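NanS-p (Escherichia phage vB_EcoP_24B, PDB 6YP6) belongs to a carbohydrate esterase of a Shiga toxin-encoding phage and probably binds carbohydrate through this beta-rich region. Local coordinates at residues Ala64-Gln72 / Arg158-Gln166. Sequence-based numbering, arbitrary orientation.
Sequences AALLQKGGQ and RFAGNNSLQ
The carbonyl oxygen of Leu67, near the end of helix 64-69, is gripped from two directions: Asn163 N donates to Leu67 O at 2.9 Å, from above the carbonyl plane, and a water held by Gly161 N and Ser164 O lies within hydrogen-bonding distance. One residue on, Asn162 N reaches Gln68 O at 2.8 Å. Both amides belong to the type I' turn Gly161-Ser164, closed by Ser164 N to Gly161 O, so the turn in the connection between antiparallel strands 152-159 and 166-171 donates two N-H groups to carbonyls at the end of the helix; Gly71 N, four residues on from Leu67, is instead bonded to Phe159 O. Gly161 CA fits against this end, 3.3 Å from Leu67 O in a CA-H...O contact.

Gly70, with positive phi, then leads the chain out of the helix into strand 71-79. There Gly71 and Phe159 form an antiparallel hydrogen-bonded pair, the shorter bond being Phe159 N to Gly71 O at 2.8 Å, and Gln72 and Arg158 the next, non-hydrogen-bonded pair.

On the face of the sheet that carries Phe159, Leu66 CD2 sits over the centre of the ring in a CH-pi contact, 4.0 Å from the centroid and 11° off the normal. The chi1 of Leu66, 175°, with CG anti to the backbone N, carries the isobutyl group onto that face. Leu67 CD2 approaches the same ring obliquely and also meets Leu165 CD2 at 3.9 Å; Leu67 also packs on Pro100, and Phe159 on Leu181.

On the face carrying Gln72 and Arg158, these two side chains run side by side in the same direction, amide and guanidinium planes 28° apart. Arg158 NH1 has its salt-bridge partner in Asp175, and the water it holds at 2.9 Å, in the guanidinium plane, is weakly bonded by Gln72 NE2.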
loop_
_atom_site.group_PDB
_atom_site.type_symbol
_atom_site.label_atom_id
_atom_site.label_comp_id
_atom_site.label_asym_id
_atom_site.label_seq_id
_atom_site.Cartn_x
_atom_site.Cartn_y
_atom_site.Cartn_z
ATOM N N ALA A 64 8.413 -2.479 -14.817
ATOM C CA ALA A 64 9.196 -3.534 -15.458
ATOM C C ALA A 64 10.538 -3.754 -14.765
ATOM O O ALA A 64 10.972 -4.897 -14.595
ATOM C CB ALA A 64 9.396 -3.222 -16.935
ATOM N N ALA A 65 11.220 -2.681 -14.372
ATOM C CA ALA A 65 12.529 -2.839 -13.745
ATOM C C ALA A 65 12.413 -3.477 -12.366
ATOM O O ALA A 65 13.293 -4.240 -11.956
ATOM C CB ALA A 65 13.261 -1.502 -13.650
ATOM N N LEU A 66 11.351 -3.147 -11.618
ATOM C CA LEU A 66 11.102 -3.820 -10.345
ATOM C C LEU A 66 10.988 -5.326 -10.549
ATOM O O LEU A 66 11.585 -6.116 -9.803
ATOM C CB LEU A 66 9.837 -3.242 -9.701
ATOM C CG LEU A 66 9.378 -3.941 -8.417
ATOM C CD1 LEU A 66 10.389 -3.838 -7.299
ATOM C CD2 LEU A 66 8.038 -3.358 -7.973
ATOM N N LEU A 67 10.245 -5.745 -11.574
ATOM C CA LEU A 67 10.099 -7.172 -11.837
ATOM C C LEU A 67 11.430 -7.806 -12.245
ATOM O O LEU A 67 11.733 -8.928 -11.829
ATOM C CB LEU A 67 9.066 -7.401 -12.937
ATOM C CG LEU A 67 7.618 -7.153 -12.520
ATOM C CD1 LEU A 67 6.699 -7.174 -13.734
ATOM C CD2 LEU A 67 7.158 -8.197 -11.526
ATOM N N GLN A 68 12.232 -7.101 -13.053
ATOM C CA GLN A 68 13.483 -7.652 -13.570
ATOM C C GLN A 68 14.540 -7.730 -12.480
ATOM O O GLN A 68 15.233 -8.749 -12.338
ATOM C CB GLN A 68 13.979 -6.786 -14.738
ATOM C CG GLN A 68 15.393 -7.074 -15.263
ATOM C CD GLN A 68 16.016 -5.861 -15.969
ATOM O OE1 GLN A 68 15.306 -4.958 -16.417
ATOM N NE2 GLN A 68 17.337 -5.830 -16.042
ATOM N N LYS A 69 14.711 -6.643 -11.731
ATOM C CA LYS A 69 15.814 -6.524 -10.797
ATOM C C LYS A 69 15.433 -6.871 -9.370
ATOM O O LYS A 69 16.328 -7.098 -8.542
ATOM C CB LYS A 69 16.344 -5.087 -10.816
ATOM C CG LYS A 69 16.894 -4.640 -12.153
ATOM C CD LYS A 69 17.373 -3.187 -12.109
ATOM C CE LYS A 69 17.843 -2.699 -13.471
ATOM N NZ LYS A 69 17.432 -1.287 -13.710
ATOM N N GLY A 70 14.139 -6.910 -9.062
ATOM C CA GLY A 70 13.680 -7.013 -7.696
ATOM C C GLY A 70 13.707 -5.668 -7.002
ATOM O O GLY A 70 14.212 -4.670 -7.522
ATOM N N GLY A 71 13.142 -5.646 -5.802
ATOM C CA GLY A 71 13.012 -4.416 -5.034
ATOM C C GLY A 71 11.888 -4.579 -4.027
ATOM O O GLY A 71 11.542 -5.694 -3.657
ATOM N N GLN A 72 11.327 -3.449 -3.601
ATOM C CA GLN A 72 10.281 -3.493 -2.593
ATOM C C GLN A 72 9.303 -2.340 -2.768
ATOM O O GLN A 72 9.660 -1.262 -3.246
ATOM C CB GLN A 72 10.854 -3.417 -1.170
ATOM C CG GLN A 72 11.804 -4.528 -0.785
ATOM C CD GLN A 72 11.982 -4.611 0.710
ATOM O OE1 GLN A 72 11.864 -3.612 1.423
ATOM N NE2 GLN A 72 12.223 -5.809 1.199
ATOM N N ARG A 158 8.360 -7.584 -1.053
ATOM C CA ARG A 158 9.671 -7.772 -1.654
ATOM C C ARG A 158 9.560 -8.620 -2.914
ATOM O O ARG A 158 9.032 -9.739 -2.879
ATOM C CB ARG A 158 10.648 -8.420 -0.666
ATOM C CG ARG A 158 12.082 -8.448 -1.171
ATOM C CD ARG A 158 13.089 -8.948 -0.123
ATOM N NE ARG A 158 12.832 -10.346 0.211
ATOM C CZ ARG A 158 12.444 -10.808 1.397
ATOM N NH1 ARG A 158 12.305 -10.003 2.451
ATOM N NH2 ARG A 158 12.193 -12.101 1.524
ATOM N N PHE A 159 10.076 -8.080 -4.019
ATOM C CA PHE A 159 10.163 -8.732 -5.319
ATOM C C PHE A 159 11.582 -9.267 -5.496
ATOM O O PHE A 159 12.556 -8.588 -5.176
ATOM C CB PHE A 159 9.838 -7.724 -6.431
ATOM C CG PHE A 159 8.379 -7.310 -6.492
ATOM C CD1 PHE A 159 7.821 -6.486 -5.516
ATOM C CD2 PHE A 159 7.570 -7.747 -7.519
ATOM C CE1 PHE A 159 6.493 -6.126 -5.562
ATOM C CE2 PHE A 159 6.237 -7.370 -7.582
ATOM C CZ PHE A 159 5.702 -6.565 -6.603
ATOM N N ALA A 160 11.694 -10.494 -6.005
ATOM C CA ALA A 160 12.980 -11.180 -6.058
ATOM C C ALA A 160 13.769 -10.900 -7.323
ATOM O O ALA A 160 14.987 -11.118 -7.343
ATOM C CB ALA A 160 12.775 -12.696 -5.956
ATOM N N GLY A 161 13.125 -10.442 -8.375
ATOM C CA GLY A 161 13.798 -10.234 -9.637
ATOM C C GLY A 161 13.636 -11.434 -10.548
ATOM O O GLY A 161 12.905 -12.390 -10.266
ATOM N N ASN A 162 14.319 -11.342 -11.679
ATOM C CA ASN A 162 14.236 -12.360 -12.717
ATOM C C ASN A 162 12.807 -12.557 -13.195
ATOM O O ASN A 162 12.448 -13.629 -13.682
ATOM C CB ASN A 162 14.849 -13.680 -12.256
ATOM C CG ASN A 162 16.364 -13.614 -12.187
ATOM O OD1 ASN A 162 16.957 -13.809 -11.131
ATOM N ND2 ASN A 162 16.992 -13.324 -13.319
ATOM N N ASN A 163 11.989 -11.510 -13.075
ATOM C CA ASN A 163 10.585 -11.490 -13.483
ATOM C C ASN A 163 9.717 -12.427 -12.661
ATOM O O ASN A 163 8.559 -12.671 -13.029
ATOM C CB ASN A 163 10.385 -11.729 -14.978
ATOM C CG ASN A 163 10.786 -10.531 -15.808
ATOM O OD1 ASN A 163 10.864 -9.400 -15.312
ATOM N ND2 ASN A 163 11.031 -10.767 -17.086
ATOM N N SER A 164 10.205 -12.901 -11.522
ATOM C CA SER A 164 9.377 -13.715 -10.651
ATOM C C SER A 164 8.210 -12.890 -10.109
ATOM O O SER A 164 8.387 -11.761 -9.646
ATOM C CB SER A 164 10.202 -14.248 -9.483
ATOM O OG SER A 164 9.365 -14.921 -8.553
ATOM N N LEU A 165 7.030 -13.475 -10.140
ATOM C CA LEU A 165 5.827 -12.883 -9.565
ATOM C C LEU A 165 5.588 -13.360 -8.137
ATOM O O LEU A 165 4.534 -13.087 -7.560
ATOM C CB LEU A 165 4.638 -13.171 -10.487
ATOM C CG LEU A 165 4.759 -12.549 -11.887
ATOM C CD1 LEU A 165 3.774 -13.174 -12.857
ATOM C CD2 LEU A 165 4.544 -11.053 -11.834
ATOM N N GLN A 166 6.551 -14.055 -7.546
ATOM C CA GLN A 166 6.469 -14.518 -6.167
ATOM C C GLN A 166 7.027 -13.449 -5.239
ATOM O O GLN A 166 8.235 -13.178 -5.237
ATOM C CB GLN A 166 7.243 -15.822 -6.025
ATOM C CG GLN A 166 7.276 -16.342 -4.613
ATOM C CD GLN A 166 7.903 -17.693 -4.575
ATOM O OE1 GLN A 166 9.134 -17.821 -4.704
ATOM N NE2 GLN A 166 7.089 -18.723 -4.455
HETATM O O HOH W 1 11.027 -6.933 -16.484
HETATM O O HOH W 2 10.522 -9.885 -9.424
HETATM O O HOH W 3 13.251 -7.270 3.027
#